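Local coordinates for protein periplasmic beta-glucosidase (Pseudomonas aeruginosa, PDB 6R5T) that probably hydrolyses terminal, non-reducing beta-D-glucosyl residues with release of beta-D-glucose, as a periplasmic glycoside hydrolase of family 3, at residues 178-183 with 193-198; 200-205 with 699-704; 619-624 with 716-721; 640-645 with 684-689. The protein carries 1 engineered substitution. One frame throughout, in Å; residues are numbered along the deposited sequence.

Contact 1: 178-183 with 193-198; sequences FALYGA and VDMSLP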
loop_
_atom_site.group_PDB
_atom_site.type_symbol
_atom_site.label_atom_id
_atom_site.label_comp_id
_atom_site.label_asym_id
_atom_site.label_seq_id
_atom_site.Cartn_x
_atom_site.Cartn_y
_atom_site.Cartn_z
ATOM N N PHE A 178 14.708 14.399 -0.399
ATOM C CA PHE A 178 15.539 13.367 0.268
ATOM C C PHE A 178 14.878 13.082 1.603
ATOM O O PHE A 178 14.937 13.944 2.504
ATOM C CB PHE A 178 16.949 13.937 0.409
ATOM C CG PHE A 178 17.968 12.937 0.854
ATOM C CD1 PHE A 178 18.246 11.830 0.094
ATOM C CD2 PHE A 178 18.707 13.150 2.012
ATOM C CE1 PHE A 178 19.237 10.936 0.474
ATOM C CE2 PHE A 178 19.661 12.227 2.428
ATOM C CZ PHE A 178 19.937 11.114 1.649
ATOM N N ALA A 179 14.219 11.910 1.797
ATOM C CA ALA A 179 14.158 10.804 0.850
ATOM C C ALA A 179 12.833 10.063 1.023
ATOM O O ALA A 179 12.228 10.111 2.087
ATOM C CB ALA A 179 15.305 9.839 1.095
ATOM N N LEU A 180 12.507 9.288 -0.028
ATOM C CA LEU A 180 11.459 8.241 -0.041
ATOM C C LEU A 180 10.053 8.843 -0.114
ATOM O O LEU A 180 9.078 8.114 0.117
ATOM C CB LEU A 180 11.549 7.342 1.198
ATOM C CG LEU A 180 12.920 6.816 1.610
ATOM C CD1 LEU A 180 12.761 5.808 2.729
ATOM C CD2 LEU A 180 13.699 6.251 0.446
ATOM N N TYR A 181 9.949 10.127 -0.421
ATOM C CA TYR A 181 8.696 10.895 -0.295
ATOM C C TYR A 181 7.559 10.261 -1.116
ATOM O O TYR A 181 6.402 10.281 -0.686
ATOM C CB TYR A 181 9.026 12.317 -0.721
ATOM C CG TYR A 181 7.925 13.333 -0.652
ATOM C CD1 TYR A 181 7.012 13.416 0.375
ATOM C CD2 TYR A 181 7.868 14.278 -1.650
ATOM C CE1 TYR A 181 6.002 14.383 0.353
ATOM C CE2 TYR A 181 6.925 15.278 -1.655
ATOM C CZ TYR A 181 5.965 15.311 -0.670
ATOM O OH TYR A 181 5.012 16.300 -0.723
ATOM N N GLY A 182 7.882 9.678 -2.237
ATOM C CA GLY A 182 6.874 9.095 -3.144
ATOM C C GLY A 182 6.330 7.757 -2.687
ATOM O O GLY A 182 5.451 7.195 -3.378
ATOM N N ALA A 183 6.852 7.180 -1.581
ATOM C CA ALA A 183 6.297 5.930 -1.011
ATOM C C ALA A 183 5.235 6.181 0.058
ATOM O O ALA A 183 4.892 5.242 0.826
ATOM C CB ALA A 183 7.446 5.057 -0.531
ATOM N N VAL A 193 6.121 6.874 5.550
ATOM C CA VAL A 193 6.860 5.957 4.682
ATOM C C VAL A 193 7.529 4.941 5.551
ATOM O O VAL A 193 8.245 5.301 6.515
ATOM C CB VAL A 193 7.859 6.657 3.752
ATOM C CG1 VAL A 193 8.692 5.646 2.971
ATOM C CG2 VAL A 193 7.146 7.629 2.812
ATOM N N ASP A 194 7.266 3.685 5.238
ATOM C CA ASP A 194 7.810 2.590 6.066
ATOM C C ASP A 194 8.302 1.527 5.113
ATOM O O ASP A 194 7.487 1.074 4.289
ATOM C CB ASP A 194 6.753 2.087 7.041
ATOM C CG ASP A 194 7.310 1.042 7.966
ATOM O OD1 ASP A 194 7.357 -0.154 7.554
ATOM O OD2 ASP A 194 7.697 1.446 9.054
ATOM N N MET A 195 9.590 1.182 5.152
ATOM C CA MET A 195 10.106 0.182 4.219
ATOM C C MET A 195 11.387 -0.430 4.780
ATOM O O MET A 195 12.029 0.138 5.638
ATOM C CB MET A 195 10.342 0.737 2.800
ATOM C CG MET A 195 11.463 1.677 2.662
ATOM S SD MET A 195 11.847 2.202 0.945
ATOM C CE MET A 195 10.317 3.060 0.546
ATOM N N SER A 196 11.703 -1.609 4.280
ATOM C CA SER A 196 12.931 -2.320 4.686
ATOM C C SER A 196 14.171 -1.572 4.202
ATOM O O SER A 196 14.143 -0.862 3.160
ATOM C CB SER A 196 12.913 -3.752 4.168
ATOM O OG SER A 196 13.223 -3.792 2.757
ATOM N N LEU A 197 15.279 -1.838 4.855
ATOM C CA LEU A 197 16.530 -1.233 4.390
ATOM C C LEU A 197 16.945 -1.810 3.054
ATOM O O LEU A 197 17.434 -1.055 2.200
ATOM C CB LEU A 197 17.594 -1.325 5.476
ATOM C CG LEU A 197 17.285 -0.469 6.711
ATOM C CD1 LEU A 197 18.282 -0.772 7.833
ATOM C CD2 LEU A 197 17.303 1.025 6.371
ATOM N N PRO A 198 16.848 -3.138 2.773
ATOM C CA PRO A 198 17.232 -3.582 1.445
ATOM C C PRO A 198 16.428 -2.899 0.333
ATOM O O PRO A 198 16.996 -2.585 -0.709
ATOM C CB PRO A 198 17.026 -5.099 1.521
ATOM C CG PRO A 198 17.235 -5.401 2.963
ATOM C CD PRO A 198 16.558 -4.255 3.692
HETATM O O HOH W 1 5.481 3.344 2.796
#
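Val193 drives its two methyls into the short turn formed by Leu180 to Ala183, and this is where the packing is tight. CG1 lies 3.8 Å from Leu180 CB and is equally near the methyl of Ala183, while CG2 is 3.4 Å from Leu180 O. That carbonyl is also the acceptor of the turn itself, at 3.0 Å from Ala183 N, so the valine leans on a group already fixed by the backbone. Met195 closes the apolar patch: bent at chi3 (64°), it brings CE to 3.7 Å from Ala183 CB, whereas SD keeps a looser 4.1 Å from Leu180 CD1. Tyr204 of the following helix packs on Leu180, Ala183 and Met195. The other side is more open and polar. There Ala183 and Asp194 are partly exposed, and a water bridges them, donating to Ala183 O at 2.8 Å and accepting from Asp194 N. Asp194 OD2 bonds Ser196 OG of the second subunit. Tyr181 points away, its OH hydrogen-bonded to Arg137 and its side chain about 4 Å, nearest atoms, from a bound beta-D-glucopyranose. The contact lies within the beta-alpha loop between strand 172-178 and helix 197-204 in the TIM-type barrel of a family 3 glycosidase.

Contact 2: 200-205 with 699-704; sequences MFQDYL and KFYDSQ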
loop_
_atom_site.group_PDB
_atom_site.type_symbol
_atom_site.label_atom_id
_atom_site.label_comp_id
_atom_site.label_asym_id
_atom_site.label_seq_id
_atom_site.Cartn_x
_atom_site.Cartn_y
_atom_site.Cartn_z
ATOM N N MET A 200 14.982 0.077 0.473
ATOM C CA MET A 200 15.425 1.483 0.482
ATOM C C MET A 200 16.720 1.613 -0.328
ATOM O O MET A 200 16.837 2.460 -1.249
ATOM C CB MET A 200 15.595 1.935 1.939
ATOM C CG MET A 200 15.589 3.377 2.106
ATOM S SD MET A 200 15.961 3.780 3.846
ATOM C CE MET A 200 14.596 3.130 4.763
ATOM N N PHE A 201 17.715 0.774 -0.023
ATOM C CA PHE A 201 19.039 0.883 -0.657
ATOM C C PHE A 201 19.016 0.475 -2.123
ATOM O O PHE A 201 19.682 1.119 -2.953
ATOM C CB PHE A 201 20.073 0.104 0.152
ATOM C CG PHE A 201 20.619 0.921 1.300
ATOM C CD1 PHE A 201 19.897 1.111 2.441
ATOM C CD2 PHE A 201 21.726 1.727 1.099
ATOM C CE1 PHE A 201 20.380 1.902 3.474
ATOM C CE2 PHE A 201 22.172 2.589 2.096
ATOM C CZ PHE A 201 21.517 2.636 3.299
ATOM N N GLN A 202 18.309 -0.598 -2.456
ATOM C CA GLN A 202 18.315 -1.123 -3.831
ATOM C C GLN A 202 17.469 -0.241 -4.749
ATOM O O GLN A 202 17.886 0.015 -5.897
ATOM C CB GLN A 202 17.776 -2.550 -3.849
ATOM C CG GLN A 202 17.963 -3.220 -5.194
ATOM C CD GLN A 202 19.409 -3.565 -5.484
ATOM O OE1 GLN A 202 20.244 -3.661 -4.606
ATOM N NE2 GLN A 202 19.684 -3.866 -6.732
ATOM N N ASP A 203 16.299 0.197 -4.276
ATOM C CA ASP A 203 15.294 0.752 -5.216
ATOM C C ASP A 203 15.061 2.258 -5.022
ATOM O O ASP A 203 14.776 2.926 -6.026
ATOM C CB ASP A 203 13.958 0.043 -5.025
ATOM C CG ASP A 203 14.004 -1.443 -5.370
ATOM O OD1 ASP A 203 14.849 -1.834 -6.221
ATOM O OD2 ASP A 203 13.171 -2.150 -4.822
ATOM N N TYR A 204 15.095 2.790 -3.810
ATOM C CA TYR A 204 14.570 4.163 -3.576
ATOM C C TYR A 204 15.698 5.169 -3.416
ATOM O O TYR A 204 15.505 6.296 -3.876
ATOM C CB TYR A 204 13.660 4.171 -2.354
ATOM C CG TYR A 204 12.254 3.740 -2.651
ATOM C CD1 TYR A 204 11.882 2.402 -2.690
ATOM C CD2 TYR A 204 11.285 4.675 -2.967
ATOM C CE1 TYR A 204 10.579 2.037 -2.977
ATOM C CE2 TYR A 204 9.984 4.331 -3.247
ATOM C CZ TYR A 204 9.632 2.986 -3.286
ATOM O OH TYR A 204 8.347 2.658 -3.607
ATOM N N LEU A 205 16.832 4.802 -2.837
ATOM C CA LEU A 205 17.918 5.778 -2.592
ATOM C C LEU A 205 18.793 6.048 -3.821
ATOM O O LEU A 205 19.345 7.138 -3.895
ATOM C CB LEU A 205 18.771 5.325 -1.414
ATOM C CG LEU A 205 18.113 5.430 -0.053
ATOM C CD1 LEU A 205 18.981 4.728 0.999
ATOM C CD2 LEU A 205 17.868 6.879 0.321
ATOM N N LYS A 699 24.697 -6.647 -9.129
ATOM C CA LYS A 699 24.774 -6.634 -7.663
ATOM C C LYS A 699 23.451 -6.154 -7.044
ATOM O O LYS A 699 22.665 -5.456 -7.670
ATOM C CB LYS A 699 25.856 -5.646 -7.231
ATOM C CG LYS A 699 27.249 -6.018 -7.681
ATOM C CD LYS A 699 28.347 -5.487 -6.803
ATOM C CE LYS A 699 29.657 -6.188 -7.113
ATOM N NZ LYS A 699 30.768 -5.724 -6.250
ATOM N N PHE A 700 23.250 -6.547 -5.827
ATOM C CA PHE A 700 22.092 -6.163 -5.016
ATOM C C PHE A 700 22.529 -6.126 -3.562
ATOM O O PHE A 700 23.528 -6.783 -3.126
ATOM C CB PHE A 700 20.940 -7.148 -5.218
ATOM C CG PHE A 700 21.188 -8.516 -4.671
ATOM C CD1 PHE A 700 21.983 -9.443 -5.353
ATOM C CD2 PHE A 700 20.631 -8.904 -3.460
ATOM C CE1 PHE A 700 22.234 -10.703 -4.821
ATOM C CE2 PHE A 700 20.855 -10.165 -2.949
ATOM C CZ PHE A 700 21.673 -11.064 -3.619
ATOM N N TYR A 701 21.733 -5.412 -2.790
ATOM C CA TYR A 701 21.874 -5.363 -1.321
ATOM C C TYR A 701 21.164 -6.547 -0.702
ATOM O O TYR A 701 19.922 -6.738 -0.870
ATOM C CB TYR A 701 21.337 -4.053 -0.743
ATOM C CG TYR A 701 22.156 -2.854 -1.135
ATOM C CD1 TYR A 701 23.321 -2.552 -0.453
ATOM C CD2 TYR A 701 21.816 -2.102 -2.245
ATOM C CE1 TYR A 701 24.094 -1.468 -0.829
ATOM C CE2 TYR A 701 22.598 -1.036 -2.646
ATOM C CZ TYR A 701 23.723 -0.710 -1.914
ATOM O OH TYR A 701 24.482 0.364 -2.285
ATOM N N ASP A 702 21.900 -7.362 0.046
ATOM C CA ASP A 702 21.291 -8.513 0.738
ATOM C C ASP A 702 20.714 -8.079 2.090
ATOM O O ASP A 702 20.589 -6.850 2.347
ATOM C CB ASP A 702 22.290 -9.674 0.818
ATOM C CG ASP A 702 23.388 -9.475 1.841
ATOM O OD1 ASP A 702 23.345 -8.475 2.577
ATOM O OD2 ASP A 702 24.272 -10.361 1.916
ATOM N N SER A 703 20.279 -9.041 2.904
ATOM C CA SER A 703 19.566 -8.755 4.176
ATOM C C SER A 703 20.465 -7.944 5.118
ATOM O O SER A 703 19.920 -7.209 5.946
ATOM C CB SER A 703 19.092 -10.006 4.875
ATOM O OG SER A 703 18.109 -10.646 4.105
ATOM N N GLN A 704 21.781 -8.103 5.020
ATOM C CA GLN A 704 22.743 -7.386 5.890
ATOM C C GLN A 704 23.257 -6.120 5.199
ATOM O O GLN A 704 24.176 -5.485 5.751
ATOM C CB GLN A 704 23.876 -8.348 6.271
ATOM C CG GLN A 704 23.451 -9.435 7.244
ATOM C CD GLN A 704 22.644 -10.536 6.605
ATOM O OE1 GLN A 704 23.000 -11.079 5.555
ATOM N NE2 GLN A 704 21.539 -10.877 7.253
#
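The nearest CA atoms, those of Gln202 and Tyr701, are 6.1 Å apart, where helix 197-204, in a wider pi-type turn, passes the short strand 700-701. The contact docks the fibronectin type III-like domain on a helix of the barrel domain, 494 residues earlier in the chain. Phe201 and Tyr701 meet as an edge-to-face aromatic pair. Their centroids are 5.6 Å apart and their planes 59° from each other, with the edge of Phe201 directed at the tyrosine face. Over that ring, displaced toward its rim, sits Phe201 CB, a CH-pi contact 3.8 Å from the centroid. Leu205 CD1 covers one face of the Phe201 ring, and Trp236 and Leu241 of helix 235-245 pack on it too. The side chain of Phe700 leads away from the helix and comes about 4 Å, nearest atoms, from that of Asp661, which binds magnesium. Gln202 supplies the polar link. A bend at chi2 (71°) turns its amide across the strand, bringing OE1 within 3.1 Å of Phe700 CA. The same oxygen accepts the backbone N-H of Tyr701, its N 2.9 Å from Gln202 OE1 and the N-H...O angle 154°.

Contact 3: 619-624 with 716-721; sequences FSLSPL and VFVGLD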
loop_
_atom_site.group_PDB
_atom_site.type_symbol
_atom_site.label_atom_id
_atom_site.label_comp_id
_atom_site.label_asym_id
_atom_site.label_seq_id
_atom_site.Cartn_x
_atom_site.Cartn_y
_atom_site.Cartn_z
ATOM N N PHE A 619 8.086 -2.501 -35.882
ATOM C CA PHE A 619 9.500 -2.818 -35.655
ATOM C C PHE A 619 9.659 -4.318 -35.427
ATOM O O PHE A 619 8.712 -5.031 -34.971
ATOM C CB PHE A 619 10.047 -2.016 -34.474
ATOM C CG PHE A 619 10.029 -0.519 -34.675
ATOM C CD1 PHE A 619 11.090 0.135 -35.293
ATOM C CD2 PHE A 619 8.955 0.238 -34.227
ATOM C CE1 PHE A 619 11.066 1.519 -35.457
ATOM C CE2 PHE A 619 8.942 1.609 -34.379
ATOM C CZ PHE A 619 9.991 2.245 -35.035
ATOM N N SER A 620 10.829 -4.796 -35.801
ATOM C CA SER A 620 11.238 -6.215 -35.646
ATOM C C SER A 620 12.568 -6.262 -34.913
ATOM O O SER A 620 13.407 -5.364 -35.093
ATOM C CB SER A 620 11.333 -6.925 -36.964
ATOM O OG SER A 620 10.100 -6.837 -37.686
ATOM N N LEU A 621 12.736 -7.228 -34.018
ATOM C CA LEU A 621 14.035 -7.505 -33.355
ATOM C C LEU A 621 14.490 -8.887 -33.800
ATOM O O LEU A 621 13.667 -9.815 -33.864
ATOM C CB LEU A 621 13.939 -7.470 -31.828
ATOM C CG LEU A 621 13.764 -6.099 -31.186
ATOM C CD1 LEU A 621 13.366 -6.183 -29.737
ATOM C CD2 LEU A 621 15.049 -5.327 -31.295
ATOM N N SER A 622 15.764 -9.000 -34.144
ATOM C CA SER A 622 16.400 -10.295 -34.427
ATOM C C SER A 622 16.572 -11.014 -33.098
ATOM O O SER A 622 16.387 -10.435 -32.023
ATOM C CB SER A 622 17.708 -10.086 -35.130
ATOM O OG SER A 622 18.692 -9.524 -34.266
ATOM N N PRO A 623 16.971 -12.301 -33.123
ATOM C CA PRO A 623 17.150 -13.045 -31.884
ATOM C C PRO A 623 18.251 -12.414 -31.046
ATOM O O PRO A 623 19.265 -11.948 -31.576
ATOM C CB PRO A 623 17.570 -14.438 -32.374
ATOM C CG PRO A 623 17.040 -14.505 -33.767
ATOM C CD PRO A 623 17.231 -13.121 -34.328
ATOM N N LEU A 624 18.046 -12.432 -29.732
ATOM C CA LEU A 624 19.057 -11.929 -28.808
ATOM C C LEU A 624 20.250 -12.890 -28.779
ATOM O O LEU A 624 20.027 -14.104 -28.685
ATOM C CB LEU A 624 18.422 -11.860 -27.422
ATOM C CG LEU A 624 19.369 -11.482 -26.296
ATOM C CD1 LEU A 624 19.977 -10.113 -26.462
ATOM C CD2 LEU A 624 18.650 -11.601 -24.970
ATOM N N VAL A 716 18.941 -12.460 -19.375
ATOM C CA VAL A 716 18.982 -11.183 -20.106
ATOM C C VAL A 716 17.768 -11.160 -21.007
ATOM O O VAL A 716 17.605 -12.072 -21.821
ATOM C CB VAL A 716 20.284 -11.032 -20.922
ATOM C CG1 VAL A 716 20.265 -9.708 -21.643
ATOM C CG2 VAL A 716 21.513 -11.153 -20.038
ATOM N N PHE A 717 16.896 -10.167 -20.838
ATOM C CA PHE A 717 15.659 -10.015 -21.639
ATOM C C PHE A 717 15.779 -8.765 -22.488
ATOM O O PHE A 717 16.277 -7.734 -22.000
ATOM C CB PHE A 717 14.417 -9.808 -20.795
ATOM C CG PHE A 717 14.137 -10.877 -19.803
ATOM C CD1 PHE A 717 14.813 -10.898 -18.610
ATOM C CD2 PHE A 717 13.148 -11.814 -20.054
ATOM C CE1 PHE A 717 14.486 -11.859 -17.685
ATOM C CE2 PHE A 717 12.858 -12.800 -19.129
ATOM C CZ PHE A 717 13.571 -12.836 -17.961
ATOM N N VAL A 718 15.431 -8.875 -23.761
ATOM C CA VAL A 718 15.336 -7.693 -24.634
ATOM C C VAL A 718 13.975 -7.654 -25.286
ATOM O O VAL A 718 13.419 -8.714 -25.610
ATOM C CB VAL A 718 16.498 -7.667 -25.655
ATOM C CG1 VAL A 718 16.320 -6.519 -26.597
ATOM C CG2 VAL A 718 17.828 -7.543 -24.914
ATOM N N GLY A 719 13.441 -6.462 -25.421
ATOM C CA GLY A 719 12.199 -6.254 -26.173
ATOM C C GLY A 719 11.841 -4.780 -26.221
ATOM O O GLY A 719 12.600 -3.918 -25.754
ATOM N N LEU A 720 10.706 -4.511 -26.854
ATOM C CA LEU A 720 10.211 -3.117 -27.020
ATOM C C LEU A 720 9.216 -2.704 -25.930
ATOM O O LEU A 720 8.732 -1.564 -25.967
ATOM C CB LEU A 720 9.597 -3.009 -28.418
ATOM C CG LEU A 720 10.535 -3.376 -29.549
ATOM C CD1 LEU A 720 9.851 -3.127 -30.882
ATOM C CD2 LEU A 720 11.852 -2.599 -29.509
ATOM N N ASP A 721 8.970 -3.573 -24.952
ATOM C CA ASP A 721 8.348 -3.189 -23.671
ATOM C C ASP A 721 8.681 -4.292 -22.663
ATOM O O ASP A 721 9.221 -5.331 -23.020
ATOM C CB ASP A 721 6.858 -2.838 -23.802
ATOM C CG ASP A 721 5.960 -3.944 -24.235
ATOM O OD1 ASP A 721 6.045 -5.008 -23.632
ATOM O OD2 ASP A 721 5.184 -3.740 -25.179
#
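Leu624 lays its forked end over Val716 and Val718. CD1 comes within 3.7 Å of Val718 CG2, the two side chains crossing at about a right angle, and CD2 stands 3.4 Å from Val716 O. A chi1 of 174° carries CG, anti to the backbone N, toward the valines, and chi2 (62°) then sets the two methyls over them; CD2 also reaches Val716 CG1 at a slacker 4.2 Å. Leu621 works differently. One branch, CD1, does the touching and settles 3.8 Å from Gly719 CA, against the bare backbone, and the same methyl lies 3.9 Å from Leu720 CD2. Leu720 divides its methyls between two partners: CD2 meets Leu621, and CD1 rests 3.8 Å from Phe619 CB. The phenylalanine touches through its CB, and its ring leads away from 716-721; the side chain also packs on Thr653 and Leu643.

The segments run 177° apart, yet no hydrogen bond joins them. Nearest CA atoms are 7.0 Å apart for Leu624 and Val718, too far for neighbouring strands of one sheet. These are therefore facing layers joined by apolar side chains, as in the immunoglobulin-like beta sandwich of fibronectin type III domains. Strand 619-626 is an outermost strand of the three-stranded antiparallel sheet, hydrogen-bonded to strand 636-645, whose Val641 and Leu643 pack on Leu621. Opposite, strand 712-719 lies between strands 725-732 and 651-660 of the second sheet; Val718 also packs on Val655, and Val716 touches both Leu659 and Phe730.

Contact 4: 640-645 with 684-689; sequences RVTLSN and GESREI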
loop_
_atom_site.group_PDB
_atom_site.type_symbol
_atom_site.label_atom_id
_atom_site.label_comp_id
_atom_site.label_asym_id
_atom_site.label_seq_id
_atom_site.Cartn_x
_atom_site.Cartn_y
_atom_site.Cartn_z
ATOM N N ARG A 640 23.619 -8.559 -27.973
ATOM C CA ARG A 640 23.395 -7.950 -29.288
ATOM C C ARG A 640 22.046 -8.328 -29.854
ATOM O O ARG A 640 21.625 -9.507 -29.817
ATOM C CB ARG A 640 24.479 -8.371 -30.279
ATOM C CG ARG A 640 25.827 -7.748 -29.984
ATOM C CD ARG A 640 26.848 -8.069 -31.073
ATOM N NE ARG A 640 28.148 -7.590 -30.613
ATOM C CZ ARG A 640 28.974 -6.811 -31.303
ATOM N NH1 ARG A 640 28.699 -6.459 -32.551
ATOM N NH2 ARG A 640 30.112 -6.422 -30.752
ATOM N N VAL A 641 21.416 -7.329 -30.460
ATOM C CA VAL A 641 20.165 -7.540 -31.190
ATOM C C VAL A 641 20.136 -6.539 -32.346
ATOM O O VAL A 641 20.682 -5.436 -32.184
ATOM C CB VAL A 641 18.987 -7.394 -30.223
ATOM C CG1 VAL A 641 18.792 -5.945 -29.768
ATOM C CG2 VAL A 641 17.756 -8.017 -30.769
ATOM N N THR A 642 19.523 -6.928 -33.447
ATOM C CA THR A 642 19.302 -6.001 -34.576
ATOM C C THR A 642 17.855 -5.542 -34.533
ATOM O O THR A 642 16.946 -6.399 -34.597
ATOM C CB THR A 642 19.693 -6.611 -35.924
ATOM O OG1 THR A 642 21.084 -6.906 -35.766
ATOM C CG2 THR A 642 19.511 -5.651 -37.082
ATOM N N LEU A 643 17.671 -4.228 -34.551
ATOM C CA LEU A 643 16.339 -3.599 -34.674
ATOM C C LEU A 643 16.103 -3.212 -36.127
ATOM O O LEU A 643 17.000 -2.556 -36.705
ATOM C CB LEU A 643 16.297 -2.372 -33.780
ATOM C CG LEU A 643 15.026 -1.539 -33.870
ATOM C CD1 LEU A 643 13.836 -2.249 -33.247
ATOM C CD2 LEU A 643 15.235 -0.167 -33.241
ATOM N N SER A 644 14.925 -3.504 -36.650
ATOM C CA SER A 644 14.525 -3.119 -38.030
ATOM C C SER A 644 13.187 -2.387 -38.018
ATOM O O SER A 644 12.296 -2.743 -37.224
ATOM C CB SER A 644 14.432 -4.344 -38.921
ATOM O OG SER A 644 15.616 -5.097 -38.835
ATOM N N ASN A 645 13.035 -1.404 -38.876
ATOM C CA ASN A 645 11.741 -0.773 -39.139
ATOM C C ASN A 645 11.119 -1.572 -40.276
ATOM O O ASN A 645 11.616 -1.499 -41.427
ATOM C CB ASN A 645 11.926 0.704 -39.479
ATOM C CG ASN A 645 10.644 1.458 -39.705
ATOM O OD1 ASN A 645 9.613 0.850 -40.001
ATOM N ND2 ASN A 645 10.694 2.778 -39.624
ATOM N N GLY A 684 12.655 0.054 -43.519
ATOM C CA GLY A 684 13.666 -0.916 -43.963
ATOM C C GLY A 684 15.062 -0.683 -43.420
ATOM O O GLY A 684 15.935 -1.473 -43.768
ATOM N N GLU A 685 15.292 0.316 -42.574
ATOM C CA GLU A 685 16.590 0.515 -41.904
ATOM C C GLU A 685 16.721 -0.471 -40.745
ATOM O O GLU A 685 15.720 -0.770 -40.083
ATOM C CB GLU A 685 16.741 1.960 -41.469
ATOM C CG GLU A 685 18.133 2.357 -41.055
ATOM C CD GLU A 685 18.282 3.794 -40.587
ATOM O OE1 GLU A 685 19.380 4.060 -40.051
ATOM O OE2 GLU A 685 17.310 4.629 -40.683
ATOM N N SER A 686 17.960 -0.884 -40.504
ATOM C CA SER A 686 18.350 -1.745 -39.361
ATOM C C SER A 686 19.463 -1.085 -38.576
ATOM O O SER A 686 20.210 -0.260 -39.130
ATOM C CB SER A 686 18.756 -3.093 -39.838
ATOM O OG SER A 686 17.658 -3.784 -40.398
ATOM N N ARG A 687 19.503 -1.365 -37.280
ATOM C CA ARG A 687 20.596 -0.926 -36.415
ATOM C C ARG A 687 20.954 -2.105 -35.528
ATOM O O ARG A 687 20.037 -2.669 -34.890
ATOM C CB ARG A 687 20.165 0.282 -35.575
ATOM C CG ARG A 687 21.246 0.884 -34.677
ATOM C CD ARG A 687 22.112 1.949 -35.349
ATOM N NE ARG A 687 21.301 2.918 -36.088
ATOM C CZ ARG A 687 20.842 4.069 -35.617
ATOM N NH1 ARG A 687 21.161 4.480 -34.399
ATOM N NH2 ARG A 687 20.067 4.824 -36.386
ATOM N N GLU A 688 22.235 -2.457 -35.503
ATOM C CA GLU A 688 22.765 -3.419 -34.521
ATOM C C GLU A 688 22.902 -2.658 -33.211
ATOM O O GLU A 688 23.516 -1.587 -33.147
ATOM C CB GLU A 688 24.126 -4.033 -34.901
ATOM C CG GLU A 688 24.442 -5.173 -33.904
ATOM C CD GLU A 688 25.540 -6.202 -34.126
ATOM O OE1 GLU A 688 26.718 -5.861 -33.961
ATOM O OE2 GLU A 688 25.207 -7.394 -34.324
ATOM N N ILE A 689 22.266 -3.180 -32.185
ATOM C CA ILE A 689 22.321 -2.594 -30.835
ATOM C C ILE A 689 23.202 -3.523 -30.022
ATOM O O ILE A 689 23.008 -4.783 -30.079
ATOM C CB ILE A 689 20.907 -2.428 -30.281
ATOM C CG1 ILE A 689 20.130 -1.478 -31.194
ATOM C CG2 ILE A 689 20.950 -1.919 -28.865
ATOM C CD1 ILE A 689 18.683 -1.564 -31.065
HETATM O O HOH W 2 22.468 -8.373 -33.728
#
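Glu688 sets CG anti to its backbone N (chi1 -171°), while Arg640 stays extended from CG to NE, and the two charged groups meet on the face that carries Thr642 and Ser686. Glu688 OE1 approaches the guanidinium edge near its plane, with the two flat groups turned 79° apart. The salt bridge to Arg640 NH1 is a weak hydrogen bond by angle and doubtfully short. Glu638 pairs with NH2 of the same arginine. A water spans from Glu688 OE2, to which it donates, to Thr642 OG1, 2.9 Å from it.

The backbones form an antiparallel pair at 160°. Val641 with Ile689 and Leu643 with Arg687 are hydrogen-bonded pairs, each carrying two bonds, such as Ile689 N to Val641 O at 2.8 Å. Beyond them, Asn645 N gives to Glu685 O at 3.0 Å, and Gly684 N to Asn645 O at 2.8 Å. Thr642, Ser644, Ser686 and Glu688 share one face, where Thr642 CG2 touches Ser686 CB at 3.8 Å. Val641, Leu643 and Ile689 make the other face apolar, with Ile689 CD1 3.7 Å from Leu643 CB and Val641 alongside the isoleucine; Arg687 starts there too, but its end turns away.

The contact thus pairs edge strand 686-694 with central strand 636-645 of the three-stranded sheet. Leu643 and Ile689 pack on Val655 of the facing sheet; solvent probably weakens the ion pair, leaving the backbone bonds to hold the register.

In the fold
From the N terminus, contact 1 closes first: only nine residues separate its segments, a loop after barrel strand 172-178. It is in series with the others, though it touches contact 2 through helix 197-204, which both use. Contact 2 opens at residue 200 and closes only at 699-704, tying the barrel domain to the fibronectin type III-like domain. Contact 3 opens inside that span and closes beyond it, so the two cross, about 28 Å apart between centres. Contact 4 opens and closes within the spans of both. It joins neighbouring strands of the three-stranded sheet, contact 3 joins that sheet to the facing one, and strands 619-626 and 636-645 connect the two contacts.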